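Local coordinates for protein UDP-N-Acetylglucosamine 2-Epimerase (Thermus thermophilus, PDB 1V4V) that probably catalyses the interconversion of UDP-N-acetylglucosamine and UDP-N-acetylmannosamine by inverting carbon 2 of the sugar, at residues L52-G56 with L184-G189; A181-A185 with Y265-A269; E307-I313 with A344-Y348. All coordinates share one frame; numbering follows the deposited sequence.

Contact 1. Residues L52-G56 with L184-G189; sequences LSLFG and LAAKLG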
# COMPACT_ATOMS: atom_id res chain seq x y z
N LEU A 52 7.42 27.17 -5.66
CA LEU A 52 7.50 26.72 -7.04
C LEU A 52 7.92 27.86 -7.98
O LEU A 52 8.34 27.61 -9.11
CB LEU A 52 6.14 26.15 -7.48
CG LEU A 52 5.80 24.77 -6.93
CD1 LEU A 52 4.34 24.43 -7.22
CD2 LEU A 52 6.72 23.73 -7.55
N SER A 53 7.81 29.09 -7.50
CA SER A 53 8.17 30.26 -8.30
C SER A 53 9.62 30.24 -8.75
O SER A 53 9.92 30.56 -9.91
CB SER A 53 7.90 31.55 -7.51
OG SER A 53 6.51 31.75 -7.33
N LEU A 54 10.53 29.89 -7.85
CA LEU A 54 11.95 29.83 -8.18
C LEU A 54 12.20 29.01 -9.42
O LEU A 54 13.02 29.37 -10.26
CB LEU A 54 12.77 29.22 -7.04
CG LEU A 54 14.22 28.88 -7.44
CD1 LEU A 54 15.02 30.16 -7.59
CD2 LEU A 54 14.86 27.98 -6.41
N PHE A 55 11.49 27.89 -9.54
CA PHE A 55 11.67 27.00 -10.68
C PHE A 55 10.80 27.36 -11.87
O PHE A 55 10.82 26.67 -12.89
CB PHE A 55 11.40 25.56 -10.26
CG PHE A 55 12.07 25.16 -8.98
CD1 PHE A 55 11.41 25.30 -7.76
CD2 PHE A 55 13.38 24.68 -8.98
CE1 PHE A 55 12.04 24.96 -6.57
CE2 PHE A 55 14.02 24.33 -7.79
CZ PHE A 55 13.35 24.47 -6.58
N GLY A 56 10.05 28.45 -11.75
CA GLY A 56 9.19 28.88 -12.84
C GLY A 56 8.04 27.92 -13.09
O GLY A 56 7.71 27.62 -14.24
N LEU A 184 19.50 23.24 -10.34
CA LEU A 184 18.49 24.12 -10.91
C LEU A 184 18.36 25.40 -10.08
O LEU A 184 18.32 26.50 -10.63
CB LEU A 184 17.13 23.40 -10.97
CG LEU A 184 15.92 24.18 -11.49
CD1 LEU A 184 16.21 24.74 -12.87
CD2 LEU A 184 14.71 23.25 -11.53
N ALA A 185 18.31 25.24 -8.76
CA ALA A 185 18.18 26.38 -7.87
C ALA A 185 19.38 27.32 -8.03
O ALA A 185 19.23 28.54 -7.99
CB ALA A 185 18.07 25.91 -6.42
N ALA A 186 20.56 26.74 -8.21
CA ALA A 186 21.77 27.54 -8.36
C ALA A 186 21.71 28.36 -9.64
O ALA A 186 22.08 29.54 -9.66
CB ALA A 186 23.00 26.65 -8.38
N LYS A 187 21.24 27.73 -10.71
CA LYS A 187 21.13 28.39 -12.01
C LYS A 187 20.10 29.51 -12.01
O LYS A 187 20.34 30.58 -12.57
CB LYS A 187 20.77 27.36 -13.08
CG LYS A 187 20.50 27.97 -14.45
CD LYS A 187 20.07 26.92 -15.45
CE LYS A 187 19.71 27.56 -16.78
NZ LYS A 187 18.62 28.57 -16.62
N LEU A 188 18.95 29.26 -11.39
CA LEU A 188 17.87 30.24 -11.34
C LEU A 188 18.03 31.28 -10.24
O LEU A 188 17.44 32.36 -10.30
CB LEU A 188 16.53 29.52 -11.16
CG LEU A 188 16.17 28.51 -12.25
CD1 LEU A 188 14.87 27.80 -11.89
CD2 LEU A 188 16.04 29.22 -13.59
N GLY A 189 18.84 30.96 -9.24
CA GLY A 189 19.04 31.88 -8.14
C GLY A 189 20.01 33.01 -8.41
O GLY A 189 20.72 33.02 -9.41
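Leu188, near the C-terminal end of helix 177-188, lies across the turn that follows helix 45-53 and meets Leu54 and Phe55. Its CB packs against the Leu54 methyl CD1 at 3.9 Å and also passes the Leu54 carbonyl, 3.6 Å from the O atom. CG follows, still beside that oxygen. The first torsion puts CG beside the backbone N (chi1 -59°), and the extended second one (chi2 176°) then carries the CD1 methyl on to Phe55, where it comes to 3.5 Å from CA and also nears CB. The approach of this methyl to Leu54 O is implausibly short, which leaves its exact place doubtful.

Leu54 answers with both methyls. Its CG stands anti to the backbone N (chi1 168°), which sends the branch toward the helix: CD1 goes to Leu188, while CD2 turns to Ala185, 3.8 Å from its CB. The same CD2 lies above one face of the Phe55 ring, offset toward the rim, so one methyl touches both the ring and the helix. Phe55 meets the helix differently: Leu184 comes to the ring at its edge, with Leu184 CG in the ring plane and 3.6 Å from Phe55 CD2. Its methyl CD2 is near the same ring carbon, closer than carbons normally pack, and its exact place is doubtful.

The turn is shaped by a Schellman motif at Gly56, whose positive phi closes the helix end, Gly56 N bonding back to Ser53 O at 2.8 Å.

Around this contact, helix 15-29 supports both partners, Ala22 lying on Phe55 and Leu26 on Leu184, while helix 265-273 packs on Ala185 and Ala186, so that helix 177-188 is wedged between helices that follow strands of the two parallel sheets.

Contact 2. Residues A181-A185 with Y265-A269; sequences AVLLA and YGSMA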
# COMPACT_ATOMS: atom_id res chain seq x y z
N ALA A 181 17.68 19.33 -8.30
CA ALA A 181 17.08 20.50 -7.69
C ALA A 181 18.08 21.58 -7.27
O ALA A 181 17.84 22.77 -7.49
CB ALA A 181 16.23 20.09 -6.49
N VAL A 182 19.18 21.16 -6.66
CA VAL A 182 20.19 22.12 -6.24
C VAL A 182 20.80 22.80 -7.46
O VAL A 182 20.94 24.02 -7.49
CB VAL A 182 21.32 21.44 -5.43
CG1 VAL A 182 22.33 22.48 -4.96
CG2 VAL A 182 20.73 20.71 -4.24
N LEU A 183 21.15 22.01 -8.47
CA LEU A 183 21.73 22.54 -9.70
C LEU A 183 20.79 23.55 -10.35
O LEU A 183 21.22 24.59 -10.84
CB LEU A 183 22.01 21.40 -10.69
CG LEU A 183 23.13 20.43 -10.30
CD1 LEU A 183 23.14 19.25 -11.26
CD2 LEU A 183 24.47 21.16 -10.34
N LEU A 184 19.50 23.24 -10.34
CA LEU A 184 18.49 24.12 -10.91
C LEU A 184 18.36 25.40 -10.08
O LEU A 184 18.32 26.50 -10.63
CB LEU A 184 17.13 23.40 -10.97
CG LEU A 184 15.92 24.18 -11.49
CD1 LEU A 184 16.21 24.74 -12.87
CD2 LEU A 184 14.71 23.25 -11.53
N ALA A 185 18.31 25.24 -8.76
CA ALA A 185 18.18 26.38 -7.87
C ALA A 185 19.38 27.32 -8.03
O ALA A 185 19.23 28.54 -7.99
CB ALA A 185 18.07 25.91 -6.42
N TYR A 265 16.70 29.36 -0.53
CA TYR A 265 17.23 28.19 -1.23
C TYR A 265 18.06 28.54 -2.46
O TYR A 265 19.22 28.15 -2.58
CB TYR A 265 16.09 27.25 -1.63
CG TYR A 265 16.55 25.89 -2.11
CD1 TYR A 265 17.31 25.07 -1.28
CD2 TYR A 265 16.22 25.42 -3.38
CE1 TYR A 265 17.74 23.81 -1.70
CE2 TYR A 265 16.64 24.16 -3.81
CZ TYR A 265 17.39 23.36 -2.97
OH TYR A 265 17.81 22.11 -3.38
N GLY A 266 17.46 29.29 -3.38
CA GLY A 266 18.16 29.66 -4.60
C GLY A 266 19.39 30.55 -4.43
O GLY A 266 20.42 30.31 -5.06
N SER A 267 19.28 31.57 -3.59
CA SER A 267 20.40 32.47 -3.38
C SER A 267 21.59 31.75 -2.75
O SER A 267 22.75 32.04 -3.07
CB SER A 267 19.98 33.65 -2.51
OG SER A 267 21.02 34.60 -2.42
N MSE A 268 21.30 30.81 -1.85
CA MSE A 268 22.36 30.05 -1.20
C MSE A 268 23.02 29.10 -2.20
O MSE A 268 24.24 28.96 -2.21
CB MSE A 268 21.81 29.24 -0.02
CG MSE A 268 22.82 28.30 0.63
SE MSE A 268 24.40 29.20 1.33
CE MSE A 268 23.98 29.13 3.21
N ALA A 269 22.22 28.46 -3.04
CA ALA A 269 22.76 27.54 -4.04
C ALA A 269 23.67 28.30 -5.00
O ALA A 269 24.72 27.79 -5.40
CB ALA A 269 21.62 26.87 -4.82
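Ala181 meets the far end of Tyr265: its CB lies 4.0 Å from Tyr265 OH, and its carbonyl oxygen passes near CE2 of the ring. Val182 comes next and crosses the tyrosine at about a right angle. Its CG2, anti to the carbonyl carbon, approaches Tyr265 OH to 3.4 Å, while CG1 leans toward Ala269 CB. One turn after Ala181, Ala185 points its methyl at the other helix and sets it obliquely against the ring, 3.5 Å from Tyr265 CE2. The same methyl is 4.0 Å from Ala269 CB. Beside it the backbones come close, with Ala185 CA and Gly266 CA 4.6 Å apart, an approach consistent with the small residues there.

With CG anti to the backbone N (chi1 -168°) the Tyr265 ring reaches across to helix 177-188, its OH end meeting Ala181 and Val182. Thr19 and Glu288 also touch Tyr265, bringing helices 15-29 and 283-291 to the same place.

The two segments pass nearly perpendicular, at -86° with axes 8.7 Å apart. This is small-residue helix packing at the junction of the two Rossmann-like domains of a GT-B fold, where the chain passes from the first domain into the second.

Contact 3. Residues E307-I313 with A344-Y348; sequences EGLKAGI and AKNPY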
# COMPACT_ATOMS: atom_id res chain seq x y z
N GLU A 307 28.96 7.62 3.00
CA GLU A 307 28.98 7.75 1.54
C GLU A 307 29.85 8.91 1.08
O GLU A 307 30.76 8.73 0.27
CB GLU A 307 27.57 7.95 0.98
CG GLU A 307 26.50 7.08 1.61
CD GLU A 307 26.04 7.63 2.94
OE1 GLU A 307 25.59 8.80 2.98
OE2 GLU A 307 26.13 6.90 3.96
N GLY A 308 29.57 10.10 1.59
CA GLY A 308 30.32 11.29 1.21
C GLY A 308 31.82 11.18 1.43
O GLY A 308 32.61 11.46 0.52
N LEU A 309 32.22 10.79 2.63
CA LEU A 309 33.63 10.64 2.95
C LEU A 309 34.26 9.61 2.02
O LEU A 309 35.33 9.83 1.45
CB LEU A 309 33.80 10.19 4.41
CG LEU A 309 35.22 10.19 4.98
CD1 LEU A 309 35.79 11.60 4.93
CD2 LEU A 309 35.20 9.68 6.41
N LYS A 310 33.57 8.49 1.85
CA LYS A 310 34.05 7.42 0.98
C LYS A 310 34.20 7.89 -0.47
O LYS A 310 35.18 7.54 -1.14
CB LYS A 310 33.08 6.23 1.04
CG LYS A 310 33.43 5.09 0.09
CD LYS A 310 32.35 4.02 0.12
CE LYS A 310 32.60 2.94 -0.93
NZ LYS A 310 31.52 1.91 -0.95
N ALA A 311 33.25 8.68 -0.94
CA ALA A 311 33.28 9.19 -2.31
C ALA A 311 34.35 10.26 -2.52
O ALA A 311 34.72 10.56 -3.66
CB ALA A 311 31.91 9.73 -2.70
N GLY A 312 34.84 10.85 -1.43
CA GLY A 312 35.86 11.87 -1.54
C GLY A 312 35.32 13.24 -1.92
O GLY A 312 36.01 14.05 -2.54
N ILE A 313 34.07 13.51 -1.53
CA ILE A 313 33.44 14.78 -1.84
C ILE A 313 33.56 15.76 -0.68
O ILE A 313 33.24 16.95 -0.81
CB ILE A 313 31.94 14.58 -2.18
CG1 ILE A 313 31.24 13.85 -1.03
CG2 ILE A 313 31.80 13.77 -3.46
CD1 ILE A 313 29.75 13.64 -1.25
N ALA A 344 35.05 14.33 -8.12
CA ALA A 344 34.58 13.09 -7.52
C ALA A 344 33.15 12.77 -7.94
O ALA A 344 32.31 13.66 -8.09
CB ALA A 344 34.67 13.17 -6.01
N LYS A 345 32.87 11.49 -8.16
CA LYS A 345 31.53 11.06 -8.56
C LYS A 345 30.58 11.29 -7.39
O LYS A 345 30.85 10.86 -6.27
CB LYS A 345 31.55 9.58 -8.94
CG LYS A 345 30.18 9.01 -9.28
CD LYS A 345 30.22 7.51 -9.45
CE LYS A 345 28.81 6.94 -9.62
NZ LYS A 345 28.11 7.52 -10.79
N ASN A 346 29.46 11.97 -7.65
CA ASN A 346 28.48 12.23 -6.60
C ASN A 346 27.80 10.89 -6.28
O ASN A 346 27.16 10.30 -7.14
CB ASN A 346 27.43 13.23 -7.09
CG ASN A 346 26.44 13.60 -6.01
OD1 ASN A 346 25.89 12.73 -5.33
ND2 ASN A 346 26.20 14.90 -5.85
N PRO A 347 27.92 10.42 -5.03
CA PRO A 347 27.32 9.15 -4.62
C PRO A 347 25.80 9.19 -4.44
O PRO A 347 25.19 8.17 -4.12
CB PRO A 347 28.03 8.85 -3.31
CG PRO A 347 28.13 10.22 -2.71
CD PRO A 347 28.59 11.07 -3.89
N TYR A 348 25.20 10.36 -4.64
CA TYR A 348 23.75 10.51 -4.48
C TYR A 348 22.99 10.56 -5.79
O TYR A 348 21.81 10.19 -5.84
CB TYR A 348 23.45 11.78 -3.69
CG TYR A 348 24.27 11.94 -2.43
CD1 TYR A 348 24.10 11.09 -1.34
CD2 TYR A 348 25.25 12.93 -2.34
CE1 TYR A 348 24.88 11.22 -0.19
CE2 TYR A 348 26.03 13.07 -1.20
CZ TYR A 348 25.84 12.21 -0.13
OH TYR A 348 26.63 12.35 0.99
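Ile313 and Pro347 reach toward each other across the contact, the isoleucine CD1 stopping 3.9 Å from Pro347 CD. That methyl also meets Tyr348, whose ring it approaches obliquely, 3.8 Å from CE2. Ile313 CG1 sits between the backbone N and the carbonyl carbon (chi1 56°), and the extended chain beyond it carries CD1 to the proline and tyrosine while CG2 turns to Ala344 CB at 3.9 Å. One isoleucine thus touches both ends of segment 344-348.

Pro347 is packed on two sides. Its CG stands over the centre of one face of the Tyr348 ring, 3.8 Å above the plane, and Ala311 CB lies 3.8 Å from Pro347 CD. At the other end Ala344 CB rests on the carbonyl oxygens of Ala311, the last helical residue, at 3.5 Å, and of Gly312 just beyond it. Glu307 crosses Tyr348 at about a right angle: OE1 lies at the ring edge near CE1, with carboxylate and ring planes 71° apart. A long, weak ion pair links this oxygen to Arg305.

Both backbones are shaped locally. Gly312 ends helix 306-311 in a Schellman motif with phi 80°, turning the chain toward Ile313. In the loop, Asn346 OD1 accepts from Tyr348 N at 2.6 Å in the carbonyl plane, an Asx turn, and takes a second bond from Gly349 N.

Helix 283-291 covers Ile313 and Tyr348 through Gln286. The arrangement packs the helix before strand 314-316, outermost in its sheet within this chain, against the loop leading to the last helix, the region where a GT-B chain crosses back to its first domain.

Overall arrangement
Contacts 1 and 2 form one continuous packing region: their centres are 6 Å apart, they share Leu184 and Ala185, and Leu54 CD2 reaches Gly266 CA at 4.1 Å. Helix 177-188 meets the first domain in contact 1 and the second in contact 2. Contact 3 stands apart, its centre about 25 Å from that of contact 1 and 20 Å from that of contact 2, with nearest atoms of contacts 2 and 3 about 8 Å apart. The side chains of Val182 and Tyr348 each lie about 3 Å from bound glycerol, probably from the crystallisation liquor, though it may mark a pocket; GT-B enzymes generally bind nucleotide-sugars in the interdomain cleft.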